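Local coordinates for hypothetical membrane protein (Corynebacterium glutamicum, PDB 6JSB), which binds heme through an axial tyrosine in its HtaA domain and probably passes heme along the corynebacterial heme-uptake machinery, at residues N22-P27 / F95-D100; R55-P60 / V75-H80; P104-D109 / I144-P149. All blocks are in the same frame, centred on the assembly; numbering follows the deposited sequence. Where two conformers were deposited one is given.

Contact 1 (N22-P27 / F95-D100); sequences NYLEGP and FILDLD. With HEM (protoporphyrin IX containing Fe), chain C.
The phenol oxygen of Y23 is gripped by the heme iron and by H80. Its OH lies 2.1 Å from FE of the heme and is the axial ligand. H80 NE2 is hydrogen-bonded to the same oxygen. The Y23 ring leans over the porphyrin, with C4D of the heme over one ring face, toward the rim. Its CE1 comes within 3.2 Å of the heme nitrogen NA.

L97 packs beside the tyrosine. Its CD1 lies 3.6 Å from Y23 OH and equally close to C4C of the heme, so this one methyl packs against both ligand and macrocycle. CG of L97 is anti to its backbone N (chi1 -172°), which lays the side chain along pyrrole ring C. The other methyl turns to the helix: L97 CD2 meets L24 CD2 at 4.0 Å.

I96 adds a second apolar support. Its CG2 is 3.7 Å from CAB of the heme, at a vinyl group. Opposite G79 the strand carries two residues, I96 and L97, a classic beta bulge at a bend in the chain.

S19 and Y177 also hydrogen-bond to the heme. The iron has an oxygen ligand, with L97 packed beside it and H80 bonded to it. The bond to H80 may influence how strongly the oxygen holds the iron.

Contact 2 (R55-P60 / V75-H80); sequences REFTWP and VHWTGH. With HEM (protoporphyrin IX containing Fe), chain C.
V75 packs its two methyls against F57, and CG2 also reaches W59. Its CB already approaches W59, at 4.1 Å from CH2. The side chain then forks. CG1 is anti to the backbone N (chi1 177°) and meets the end of the phenylalanine, 3.8 Å from F57 CZ. This same methyl also lies over one face of the W77 ring, offset toward the rim. CG2 takes the other branch. It sits 3.5 Å from W59 CH2, approaching the indole obliquely. It also makes a CH-pi contact with F57, 4.2 Å from the ring centroid and 18° off the ring normal.

F57 is covered on its opposite face by CG of R55, so the ring is held between two aliphatic groups. F57 and V75 reach each other from opposite directions, whereas W59 and V75 cross at about a right angle. W77 joins at the far end, where its CZ2 is 4.0 Å from F57 CE1. No hydrogen bond links the two segments. The indole nitrogens turn to partners beyond them: W59 NE1 hydrogen-bonds to W14 O, and W77 NE1 to N21 OD1.

H80 ends the segment against the heme, on the face where Y23 binds. Its imidazole lies face-on to pyrrole ring B, with C3B of the heme 3.4 Å above the ring plane.

Both segments belong to the hairpin of strands 56-65 and 68-81. I40 and V42 of strand 39-43 add to the cluster, P104 of strand 95-109 packs on W59, and F20 of helix 18-24 meets W77 edge-to-face.

Contact 3 (P104-D109 / I144-P149); sequences PTVKFD and ITFDEP
The V106 CG1 methyl stands anti to the backbone N (chi1 176°) and the F146 ring CG anti to its carbonyl carbon (chi1 -66°), which lets the two meet. The two side chains approach at a slant. CG1 of V106 arrives at the edge of the phenyl ring, near its plane, 3.7 Å from F146 CZ.

The same valine methyl also touches I144. It lies 4.0 Å from I144 CD1, the far end of an extended isoleucine chain. V106 and I144 cross at about a right angle. Within its own strand, I144 also supports the phenyl ring: its CG2 sits 3.6 Å above one face of F146, offset toward the rim. The ring therefore has a methyl over a face and another at its edge.

F108 takes part through its base alone. Its CB is 4.1 Å from F146 CE2, and its own ring leads away from the 144-149 segment. There it packs on V69 of strand 68-81 and on I150 and L152 of a loop.

The contact is wholly apolar and has no hydrogen bond across it. L115 of strand 112-122 touches both V106 and I144, while V159 of strand 156-165 packs on F146. A bound calcium ion lies about 9 Å from the F146 side chain, nearest atoms.

The axes of strand segments 104-109 and 144-146 approach to 9.0 Å, with a crossing angle of -59°. Strand 112-122 pairs with both 95-109 and 139-146, so these two meet through side chains and not as paired neighbours. The contact is apolar packing between two strands that both flank strand 112-122 in the large antiparallel sheet of the HtaA domain.

All three contacts are largely buried and reach the same curled antiparallel sheet. Contacts 1 and 2 are neighbours, with centres 10 Å apart, and both touch the heme. Contact 2 is nested in the chain loop that contact 1 closes. H76 also joins them by a probable hydrogen bond to D98. Contact 1 is apolar between its segments but carries the iron ligand. Contact 2 is aromatic and lies closest to the centre of the chain. W59 of contact 2 packs on P104 of contact 3. Contact 3 shares strand 95-109 with contact 1 but lies about 28 Å away, centre to centre. It is purely aliphatic and aromatic, with F108 partly exposed.

Contact 1 (N22-P27 / F95-D100)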
loop_
_atom_site.group_PDB
_atom_site.type_symbol
_atom_site.label_atom_id
_atom_site.label_comp_id
_atom_site.label_asym_id
_atom_site.label_seq_id
_atom_site.Cartn_x
_atom_site.Cartn_y
_atom_site.Cartn_z
ATOM N N ASN A 22 2.493 1.776 13.680
ATOM C CA ASN A 22 2.787 1.888 15.125
ATOM C C ASN A 22 2.728 0.530 15.819
ATOM O O ASN A 22 3.579 0.182 16.647
ATOM C CB ASN A 22 1.762 2.824 15.757
ATOM C CG ASN A 22 2.079 3.092 17.207
ATOM O OD1 ASN A 22 3.128 3.660 17.487
ATOM N ND2 ASN A 22 1.215 2.692 18.127
ATOM N N TYR A 23 1.695 -0.264 15.512
ATOM C CA TYR A 23 1.567 -1.588 16.116
ATOM C C TYR A 23 2.666 -2.530 15.620
ATOM O O TYR A 23 3.291 -3.235 16.423
ATOM C CB TYR A 23 0.175 -2.127 15.748
ATOM C CG TYR A 23 0.116 -3.617 15.591
ATOM C CD1 TYR A 23 0.076 -4.452 16.712
ATOM C CD2 TYR A 23 -0.002 -4.192 14.325
ATOM C CE1 TYR A 23 -0.021 -5.901 16.516
ATOM C CE2 TYR A 23 -0.114 -5.581 14.146
ATOM C CZ TYR A 23 -0.109 -6.397 15.241
ATOM O OH TYR A 23 -0.194 -7.750 15.096
ATOM N N LEU A 24 2.911 -2.544 14.312
ATOM C CA LEU A 24 3.834 -3.531 13.739
ATOM C C LEU A 24 5.259 -3.290 14.229
ATOM O O LEU A 24 5.992 -4.245 14.526
ATOM C CB LEU A 24 3.689 -3.485 12.196
ATOM C CG LEU A 24 4.421 -4.606 11.397
ATOM C CD1 LEU A 24 5.944 -4.216 11.205
ATOM C CD2 LEU A 24 4.329 -5.995 12.051
ATOM N N GLU A 25 5.685 -2.035 14.324
ATOM C CA GLU A 25 7.047 -1.746 14.783
ATOM C C GLU A 25 7.150 -1.702 16.294
ATOM O O GLU A 25 8.271 -1.525 16.817
ATOM C CB GLU A 25 7.485 -0.402 14.198
ATOM C CG GLU A 25 7.543 -0.459 12.677
ATOM C CD GLU A 25 8.219 0.817 12.069
ATOM O OE1 GLU A 25 9.471 0.796 11.993
ATOM O OE2 GLU A 25 7.485 1.760 11.675
ATOM N N GLY A 26 6.045 -1.875 17.007
ATOM C CA GLY A 26 5.988 -1.769 18.465
ATOM C C GLY A 26 6.157 -3.090 19.205
ATOM O O GLY A 26 6.453 -4.155 18.625
ATOM N N PRO A 27 5.936 -3.035 20.531
ATOM C CA PRO A 27 6.252 -4.179 21.415
ATOM C C PRO A 27 5.270 -5.326 21.349
ATOM O O PRO A 27 5.598 -6.429 21.834
ATOM C CB PRO A 27 6.258 -3.539 22.836
ATOM C CG PRO A 27 5.282 -2.364 22.706
ATOM C CD PRO A 27 5.611 -1.812 21.293
ATOM N N PHE A 95 7.545 -15.596 10.337
ATOM C CA PHE A 95 6.767 -14.464 10.828
ATOM C C PHE A 95 5.273 -14.777 10.668
ATOM O O PHE A 95 4.786 -15.002 9.552
ATOM C CB PHE A 95 7.129 -13.201 10.054
ATOM C CG PHE A 95 8.458 -12.628 10.438
ATOM C CD1 PHE A 95 8.593 -11.984 11.638
ATOM C CD2 PHE A 95 9.557 -12.736 9.576
ATOM C CE1 PHE A 95 9.834 -11.394 11.974
ATOM C CE2 PHE A 95 10.811 -12.177 9.915
ATOM C CZ PHE A 95 10.929 -11.509 11.128
ATOM N N ILE A 96 4.550 -14.825 11.777
ATOM C CA ILE A 96 3.098 -15.076 11.647
ATOM C C ILE A 96 2.403 -13.963 10.886
ATOM O O ILE A 96 1.452 -14.217 10.119
ATOM C CB ILE A 96 2.484 -15.294 13.037
ATOM C CG1 ILE A 96 3.033 -16.647 13.563
ATOM C CG2 ILE A 96 0.967 -15.331 12.904
ATOM C CD1 ILE A 96 2.718 -16.907 15.064
ATOM N N LEU A 97 2.809 -12.710 11.109
ATOM C CA LEU A 97 2.324 -11.576 10.350
ATOM C C LEU A 97 3.384 -11.313 9.281
ATOM O O LEU A 97 4.560 -11.019 9.588
ATOM C CB LEU A 97 2.083 -10.356 11.253
ATOM C CG LEU A 97 1.400 -9.169 10.575
ATOM C CD1 LEU A 97 1.001 -8.247 11.728
ATOM C CD2 LEU A 97 2.360 -8.440 9.595
ATOM N N ASP A 98 3.008 -11.492 8.015
ATOM C CA ASP A 98 3.988 -11.307 6.941
ATOM C C ASP A 98 3.205 -10.791 5.741
ATOM O O ASP A 98 2.475 -11.551 5.095
ATOM C CB ASP A 98 4.712 -12.631 6.642
ATOM C CG ASP A 98 5.900 -12.468 5.709
ATOM O OD1 ASP A 98 5.845 -11.622 4.787
ATOM O OD2 ASP A 98 6.905 -13.246 5.844
ATOM N N LEU A 99 3.314 -9.493 5.514
ATOM C CA LEU A 99 2.423 -8.743 4.614
ATOM C C LEU A 99 3.254 -7.936 3.616
ATOM O O LEU A 99 4.222 -7.270 3.999
ATOM C CB LEU A 99 1.576 -7.759 5.455
ATOM C CG LEU A 99 0.781 -6.716 4.656
ATOM C CD1 LEU A 99 -0.345 -7.325 3.801
ATOM C CD2 LEU A 99 0.141 -5.726 5.660
ATOM N N ASP A 100 2.890 -7.979 2.344
ATOM C CA ASP A 100 3.631 -7.236 1.337
ATOM C C ASP A 100 2.631 -6.579 0.407
ATOM O O ASP A 100 1.702 -7.258 -0.059
ATOM C CB ASP A 100 4.522 -8.167 0.539
ATOM C CG ASP A 100 5.498 -7.420 -0.311
ATOM O OD1 ASP A 100 6.686 -7.251 0.099
ATOM O OD2 ASP A 100 5.118 -7.010 -1.431
HETATM C CHA HEM C . -3.689 -5.613 16.145
HETATM C CHB HEM C . -1.722 -9.461 18.340
HETATM C CHC HEM C . -1.331 -11.631 13.976
HETATM C CHD HEM C . -3.007 -7.600 11.753
HETATM C C1A HEM C . -3.261 -6.513 17.101
HETATM C C2A HEM C . -3.426 -6.299 18.527
HETATM C C3A HEM C . -2.875 -7.353 19.174
HETATM C C4A HEM C . -2.363 -8.253 18.141
HETATM C CMA HEM C . -2.790 -7.593 20.713
HETATM C CAA HEM C . -4.129 -5.067 19.136
HETATM C CBA HEM C . -3.095 -4.008 19.490
HETATM C CGA HEM C . -3.797 -2.695 19.753
HETATM O O1A HEM C . -3.102 -1.731 20.179
HETATM O O2A HEM C . -5.045 -2.625 19.515
HETATM C C1B HEM C . -1.443 -10.366 17.354
HETATM C C2B HEM C . -0.841 -11.683 17.568
HETATM C C3B HEM C . -0.737 -12.290 16.372
HETATM C C4B HEM C . -1.238 -11.375 15.338
HETATM C CMB HEM C . -0.478 -12.206 18.986
HETATM C CAB HEM C . -0.171 -13.697 16.018
HETATM C CBB HEM C . 0.667 -14.343 16.836
HETATM C C1C HEM C . -1.737 -10.734 12.982
HETATM C C2C HEM C . -1.729 -10.992 11.562
HETATM C C3C HEM C . -2.145 -9.871 10.926
HETATM C C4C HEM C . -2.496 -8.887 11.947
HETATM C CMC HEM C . -1.198 -12.283 10.885
HETATM C CAC HEM C . -2.206 -9.762 9.413
HETATM C CBC HEM C . -1.993 -8.579 8.856
HETATM C C1D HEM C . -3.343 -6.732 12.769
HETATM C C2D HEM C . -3.933 -5.428 12.567
HETATM C C3D HEM C . -4.134 -4.851 13.770
HETATM C C4D HEM C . -3.651 -5.772 14.786
HETATM C CMD HEM C . -4.311 -4.884 11.172
HETATM C CAD HEM C . -4.752 -3.440 14.018
HETATM C CBD HEM C . -3.558 -2.464 14.187
HETATM C CGD HEM C . -4.142 -1.067 14.385
HETATM O O1D HEM C . -4.681 -0.826 15.520
HETATM O O2D HEM C . -4.068 -0.258 13.396
HETATM N NA HEM C . -2.616 -7.745 16.869
HETATM N NB HEM C . -1.624 -10.212 15.995
HETATM N NC HEM C . -2.236 -9.442 13.179
HETATM N ND HEM C . -3.172 -6.880 14.119
HETATM FE FE HEM C . -2.173 -8.518 14.934
#

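Contact 2 (R55-P60 / V75-H80)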
loop_
_atom_site.group_PDB
_atom_site.type_symbol
_atom_site.label_atom_id
_atom_site.label_comp_id
_atom_site.label_asym_id
_atom_site.label_seq_id
_atom_site.Cartn_x
_atom_site.Cartn_y
_atom_site.Cartn_z
ATOM N N ARG A 55 5.565 7.262 10.601
ATOM C CA ARG A 55 6.161 6.792 9.365
ATOM C C ARG A 55 5.313 7.243 8.182
ATOM O O ARG A 55 4.054 7.196 8.212
ATOM C CB ARG A 55 6.257 5.258 9.357
ATOM C CG ARG A 55 6.927 4.723 8.058
ATOM C CD ARG A 55 7.151 3.218 8.228
ATOM N NE ARG A 55 8.235 2.844 9.187
ATOM C CZ ARG A 55 9.510 2.757 8.838
ATOM N NH1 ARG A 55 9.939 3.147 7.625
ATOM N NH2 ARG A 55 10.393 2.273 9.730
ATOM N N GLU A 56 6.014 7.623 7.129
ATOM C CA GLU A 56 5.358 8.001 5.849
ATOM C C GLU A 56 5.969 7.192 4.722
ATOM O O GLU A 56 7.147 6.774 4.792
ATOM C CB GLU A 56 5.601 9.512 5.580
ATOM C CG GLU A 56 4.862 10.385 6.608
ATOM C CD GLU A 56 5.053 11.863 6.346
ATOM O OE1 GLU A 56 6.018 12.398 6.875
ATOM O OE2 GLU A 56 4.257 12.480 5.579
ATOM N N PHE A 57 5.175 6.944 3.666
ATOM C CA PHE A 57 5.717 6.326 2.463
ATOM C C PHE A 57 5.381 7.177 1.257
ATOM O O PHE A 57 4.222 7.617 1.130
ATOM C CB PHE A 57 5.072 4.913 2.182
ATOM C CG PHE A 57 5.240 3.899 3.266
ATOM C CD1 PHE A 57 4.115 3.453 3.968
ATOM C CD2 PHE A 57 6.496 3.361 3.548
ATOM C CE1 PHE A 57 4.232 2.469 4.983
ATOM C CE2 PHE A 57 6.608 2.395 4.510
ATOM C CZ PHE A 57 5.501 1.960 5.252
ATOM N N THR A 58 6.343 7.365 0.349
ATOM C CA THR A 58 5.981 7.924 -0.958
ATOM C C THR A 58 6.192 6.826 -1.991
ATOM O O THR A 58 7.156 6.057 -1.894
ATOM C CB THR A 58 6.802 9.161 -1.372
ATOM O OG1 THR A 58 8.137 8.747 -1.679
ATOM C CG2 THR A 58 6.790 10.199 -0.269
ATOM N N TRP A 59 5.269 6.705 -2.926
ATOM C CA TRP A 59 5.283 5.677 -3.935
ATOM C C TRP A 59 5.500 6.339 -5.288
ATOM O O TRP A 59 4.818 7.341 -5.582
ATOM C CB TRP A 59 3.918 4.907 -3.946
ATOM C CG TRP A 59 3.524 4.292 -2.598
ATOM C CD1 TRP A 59 3.030 4.958 -1.499
ATOM C CD2 TRP A 59 3.540 2.890 -2.243
ATOM N NE1 TRP A 59 2.747 4.066 -0.476
ATOM C CE2 TRP A 59 3.062 2.792 -0.902
ATOM C CE3 TRP A 59 3.924 1.727 -2.930
ATOM C CZ2 TRP A 59 2.903 1.593 -0.253
ATOM C CZ3 TRP A 59 3.790 0.480 -2.257
ATOM C CH2 TRP A 59 3.291 0.431 -0.937
ATOM N N PRO A 60 6.394 5.822 -6.137
ATOM C CA PRO A 60 6.705 6.523 -7.384
ATOM C C PRO A 60 5.625 6.286 -8.423
ATOM O O PRO A 60 5.158 5.171 -8.599
ATOM C CB PRO A 60 8.043 5.887 -7.818
ATOM C CG PRO A 60 7.962 4.428 -7.241
ATOM C CD PRO A 60 7.274 4.645 -5.902
ATOM N N VAL A 75 6.332 -2.517 -0.206
ATOM C CA VAL A 75 6.581 -2.415 1.240
ATOM C C VAL A 75 6.297 -3.773 1.873
ATOM O O VAL A 75 5.298 -4.408 1.540
ATOM C CB VAL A 75 5.702 -1.336 1.899
ATOM C CG1 VAL A 75 5.952 -1.333 3.393
ATOM C CG2 VAL A 75 6.001 0.053 1.285
ATOM N N HIS A 76 7.165 -4.207 2.796
ATOM C CA HIS A 76 7.048 -5.540 3.410
ATOM C C HIS A 76 7.036 -5.339 4.917
ATOM O O HIS A 76 7.998 -4.763 5.462
ATOM C CB HIS A 76 8.272 -6.385 3.010
ATOM C CG HIS A 76 8.220 -7.811 3.452
ATOM N ND1 HIS A 76 9.374 -8.547 3.648
ATOM C CD2 HIS A 76 7.184 -8.639 3.721
ATOM C CE1 HIS A 76 9.044 -9.778 4.021
ATOM N NE2 HIS A 76 7.723 -9.870 4.062
ATOM N N TRP A 77 6.001 -5.836 5.603
ATOM C CA TRP A 77 5.936 -5.785 7.067
ATOM C C TRP A 77 6.069 -7.200 7.636
ATOM O O TRP A 77 5.430 -8.139 7.126
ATOM C CB TRP A 77 4.586 -5.273 7.546
ATOM C CG TRP A 77 4.190 -3.862 7.179
ATOM C CD1 TRP A 77 4.165 -2.783 8.043
ATOM C CD2 TRP A 77 3.616 -3.404 5.939
ATOM N NE1 TRP A 77 3.661 -1.676 7.394
ATOM C CE2 TRP A 77 3.342 -2.029 6.090
ATOM C CE3 TRP A 77 3.356 -4.028 4.688
ATOM C CZ2 TRP A 77 2.755 -1.260 5.059
ATOM C CZ3 TRP A 77 2.792 -3.286 3.675
ATOM C CH2 TRP A 77 2.508 -1.896 3.853
ATOM N N THR A 78 6.828 -7.349 8.725
ATOM C CA THR A 78 6.977 -8.672 9.335
ATOM C C THR A 78 6.927 -8.522 10.853
ATOM O O THR A 78 7.594 -7.655 11.424
ATOM C CB THR A 78 8.323 -9.337 8.950
ATOM O OG1 THR A 78 9.383 -8.387 8.954
ATOM C CG2 THR A 78 8.241 -9.910 7.501
ATOM N N GLY A 79 6.159 -9.391 11.500
ATOM C CA GLY A 79 6.131 -9.441 12.959
ATOM C C GLY A 79 5.621 -10.779 13.491
ATOM O O GLY A 79 5.322 -11.713 12.741
ATOM N N HIS A 80 5.591 -10.899 14.822
ATOM C CA HIS A 80 5.108 -12.115 15.480
ATOM C C HIS A 80 5.872 -13.354 15.000
ATOM O O HIS A 80 5.288 -14.357 14.625
ATOM C CB HIS A 80 3.573 -12.318 15.284
ATOM C CG HIS A 80 2.755 -11.193 15.852
ATOM N ND1 HIS A 80 2.476 -11.082 17.203
ATOM C CD2 HIS A 80 2.125 -10.151 15.236
ATOM C CE1 HIS A 80 1.746 -9.980 17.391
ATOM N NE2 HIS A 80 1.520 -9.410 16.216
HETATM C CHA HEM C . -3.689 -5.613 16.145
HETATM C CHB HEM C . -1.722 -9.461 18.340
HETATM C CHC HEM C . -1.331 -11.631 13.976
HETATM C CHD HEM C . -3.007 -7.600 11.753
HETATM C C1A HEM C . -3.261 -6.513 17.101
HETATM C C2A HEM C . -3.426 -6.299 18.527
HETATM C C3A HEM C . -2.875 -7.353 19.174
HETATM C C4A HEM C . -2.363 -8.253 18.141
HETATM C CMA HEM C . -2.790 -7.593 20.713
HETATM C CAA HEM C . -4.129 -5.067 19.136
HETATM C CBA HEM C . -3.095 -4.008 19.490
HETATM C CGA HEM C . -3.797 -2.695 19.753
HETATM O O1A HEM C . -3.102 -1.731 20.179
HETATM O O2A HEM C . -5.045 -2.625 19.515
HETATM C C1B HEM C . -1.443 -10.366 17.354
HETATM C C2B HEM C . -0.841 -11.683 17.568
HETATM C C3B HEM C . -0.737 -12.290 16.372
HETATM C C4B HEM C . -1.238 -11.375 15.338
HETATM C CMB HEM C . -0.478 -12.206 18.986
HETATM C CAB HEM C . -0.171 -13.697 16.018
HETATM C CBB HEM C . 0.667 -14.343 16.836
HETATM C C1C HEM C . -1.737 -10.734 12.982
HETATM C C2C HEM C . -1.729 -10.992 11.562
HETATM C C3C HEM C . -2.145 -9.871 10.926
HETATM C C4C HEM C . -2.496 -8.887 11.947
HETATM C CMC HEM C . -1.198 -12.283 10.885
HETATM C CAC HEM C . -2.206 -9.762 9.413
HETATM C CBC HEM C . -1.993 -8.579 8.856
HETATM C C1D HEM C . -3.343 -6.732 12.769
HETATM C C2D HEM C . -3.933 -5.428 12.567
HETATM C C3D HEM C . -4.134 -4.851 13.770
HETATM C C4D HEM C . -3.651 -5.772 14.786
HETATM C CMD HEM C . -4.311 -4.884 11.172
HETATM C CAD HEM C . -4.752 -3.440 14.018
HETATM C CBD HEM C . -3.558 -2.464 14.187
HETATM C CGD HEM C . -4.142 -1.067 14.385
HETATM O O1D HEM C . -4.681 -0.826 15.520
HETATM O O2D HEM C . -4.068 -0.258 13.396
HETATM N NA HEM C . -2.616 -7.745 16.869
HETATM N NB HEM C . -1.624 -10.212 15.995
HETATM N NC HEM C . -2.236 -9.442 13.179
HETATM N ND HEM C . -3.172 -6.880 14.119
HETATM FE FE HEM C . -2.173 -8.518 14.934
#

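Contact 3 (P104-D109 / I144-P149)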
loop_
_atom_site.group_PDB
_atom_site.type_symbol
_atom_site.label_atom_id
_atom_site.label_comp_id
_atom_site.label_asym_id
_atom_site.label_seq_id
_atom_site.Cartn_x
_atom_site.Cartn_y
_atom_site.Cartn_z
ATOM N N PRO A 104 0.871 -0.388 -6.370
ATOM C CA PRO A 104 -0.509 0.104 -6.248
ATOM C C PRO A 104 -0.951 0.849 -7.493
ATOM O O PRO A 104 -0.155 1.483 -8.193
ATOM C CB PRO A 104 -0.488 1.037 -5.048
ATOM C CG PRO A 104 0.996 1.195 -4.607
ATOM C CD PRO A 104 1.842 0.295 -5.466
ATOM N N THR A 105 -2.234 0.717 -7.784
ATOM C CA THR A 105 -2.839 1.451 -8.899
ATOM C C THR A 105 -4.011 2.236 -8.328
ATOM O O THR A 105 -4.843 1.667 -7.619
ATOM C CB THR A 105 -3.305 0.490 -10.009
ATOM O OG1 THR A 105 -2.149 -0.147 -10.614
ATOM C CG2 THR A 105 -4.072 1.247 -11.102
ATOM N N VAL A 106 -4.136 3.520 -8.698
ATOM C CA VAL A 106 -5.303 4.308 -8.311
ATOM C C VAL A 106 -6.232 4.392 -9.517
ATOM O O VAL A 106 -5.921 5.087 -10.490
ATOM C CB VAL A 106 -4.872 5.691 -7.833
ATOM C CG1 VAL A 106 -6.100 6.503 -7.544
ATOM C CG2 VAL A 106 -3.958 5.563 -6.591
ATOM N N LYS A 107 -7.334 3.645 -9.492
ATOM C CA LYS A 107 -8.355 3.774 -10.534
ATOM C C LYS A 107 -9.252 4.920 -10.109
ATOM O O LYS A 107 -9.411 5.175 -8.904
ATOM C CB LYS A 107 -9.167 2.482 -10.633
ATOM C CG LYS A 107 -8.331 1.323 -11.111
ATOM C CD LYS A 107 -9.011 0.674 -12.297
ATOM C CE LYS A 107 -10.444 0.323 -11.934
ATOM N NZ LYS A 107 -11.229 -0.155 -13.105
ATOM N N PHE A 108 -9.724 5.710 -11.077
ATOM C CA PHE A 108 -10.565 6.825 -10.682
ATOM C C PHE A 108 -11.616 7.097 -11.756
ATOM O O PHE A 108 -11.471 6.765 -12.939
ATOM C CB PHE A 108 -9.722 8.125 -10.428
ATOM C CG PHE A 108 -9.009 8.599 -11.626
ATOM C CD1 PHE A 108 -9.677 9.412 -12.567
ATOM C CD2 PHE A 108 -7.704 8.188 -11.896
ATOM C CE1 PHE A 108 -9.022 9.813 -13.709
ATOM C CE2 PHE A 108 -7.029 8.605 -13.050
ATOM C CZ PHE A 108 -7.716 9.439 -13.951
ATOM N N ASP A 109 -12.682 7.718 -11.297
ATOM C CA ASP A 109 -13.770 8.209 -12.165
ATOM C C ASP A 109 -14.319 9.433 -11.433
ATOM O O ASP A 109 -15.021 9.283 -10.416
ATOM C CB ASP A 109 -14.804 7.117 -12.325
ATOM C CG ASP A 109 -16.002 7.556 -13.091
ATOM O OD1 ASP A 109 -15.964 8.629 -13.719
ATOM O OD2 ASP A 109 -16.961 6.778 -13.073
ATOM N N ILE A 144 -12.010 4.869 -2.568
ATOM C CA ILE A 144 -11.420 6.196 -2.336
ATOM C C ILE A 144 -12.457 7.248 -2.664
ATOM O O ILE A 144 -13.180 7.119 -3.663
ATOM C CB ILE A 144 -10.194 6.450 -3.246
ATOM C CG1 ILE A 144 -9.219 5.281 -3.203
ATOM C CG2 ILE A 144 -9.495 7.747 -2.787
ATOM C CD1 ILE A 144 -8.051 5.402 -4.259
ATOM N N THR A 145 -12.514 8.300 -1.847
ATOM C CA THR A 145 -13.251 9.501 -2.206
ATOM C C THR A 145 -12.236 10.637 -2.213
ATOM O O THR A 145 -11.510 10.853 -1.226
ATOM C CB THR A 145 -14.411 9.783 -1.244
ATOM O OG1 THR A 145 -15.281 8.642 -1.192
ATOM C CG2 THR A 145 -15.217 11.022 -1.699
ATOM N N PHE A 146 -12.157 11.333 -3.334
ATOM C CA PHE A 146 -11.203 12.442 -3.468
ATOM C C PHE A 146 -11.861 13.783 -3.143
ATOM O O PHE A 146 -13.090 13.966 -3.283
ATOM C CB PHE A 146 -10.642 12.501 -4.891
ATOM C CG PHE A 146 -9.777 11.311 -5.254
ATOM C CD1 PHE A 146 -8.507 11.200 -4.774
ATOM C CD2 PHE A 146 -10.303 10.298 -6.114
ATOM C CE1 PHE A 146 -7.703 10.072 -5.102
ATOM C CE2 PHE A 146 -9.470 9.197 -6.444
ATOM C CZ PHE A 146 -8.197 9.124 -5.921
ATOM N N ASP A 147 -10.996 14.792 -2.831
ATOM C CA ASP A 147 -11.500 16.127 -2.512
ATOM C C ASP A 147 -11.807 16.942 -3.746
ATOM O O ASP A 147 -12.328 18.067 -3.623
ATOM C CB ASP A 147 -10.527 16.899 -1.562
ATOM C CG ASP A 147 -9.118 17.022 -2.072
ATOM O OD1 ASP A 147 -8.848 16.796 -3.256
ATOM O OD2 ASP A 147 -8.224 17.406 -1.250
ATOM N N GLU A 148 -11.558 16.387 -4.942
ATOM C CA GLU A 148 -11.971 17.018 -6.180
ATOM C C GLU A 148 -11.903 15.961 -7.262
ATOM O O GLU A 148 -11.225 14.957 -7.094
ATOM C CB GLU A 148 -11.066 18.234 -6.498
ATOM C CG GLU A 148 -9.781 17.965 -7.149
ATOM C CD GLU A 148 -9.132 19.323 -7.541
ATOM O OE1 GLU A 148 -9.039 19.745 -8.743
ATOM O OE2 GLU A 148 -8.815 20.026 -6.606
ATOM N N PRO A 149 -12.617 16.132 -8.359
ATOM C CA PRO A 149 -12.473 15.151 -9.448
ATOM C C PRO A 149 -11.052 15.135 -10.018
ATOM O O PRO A 149 -10.394 16.175 -10.156
ATOM C CB PRO A 149 -13.493 15.638 -10.504
ATOM C CG PRO A 149 -14.429 16.550 -9.754
ATOM C CD PRO A 149 -13.603 17.187 -8.645
#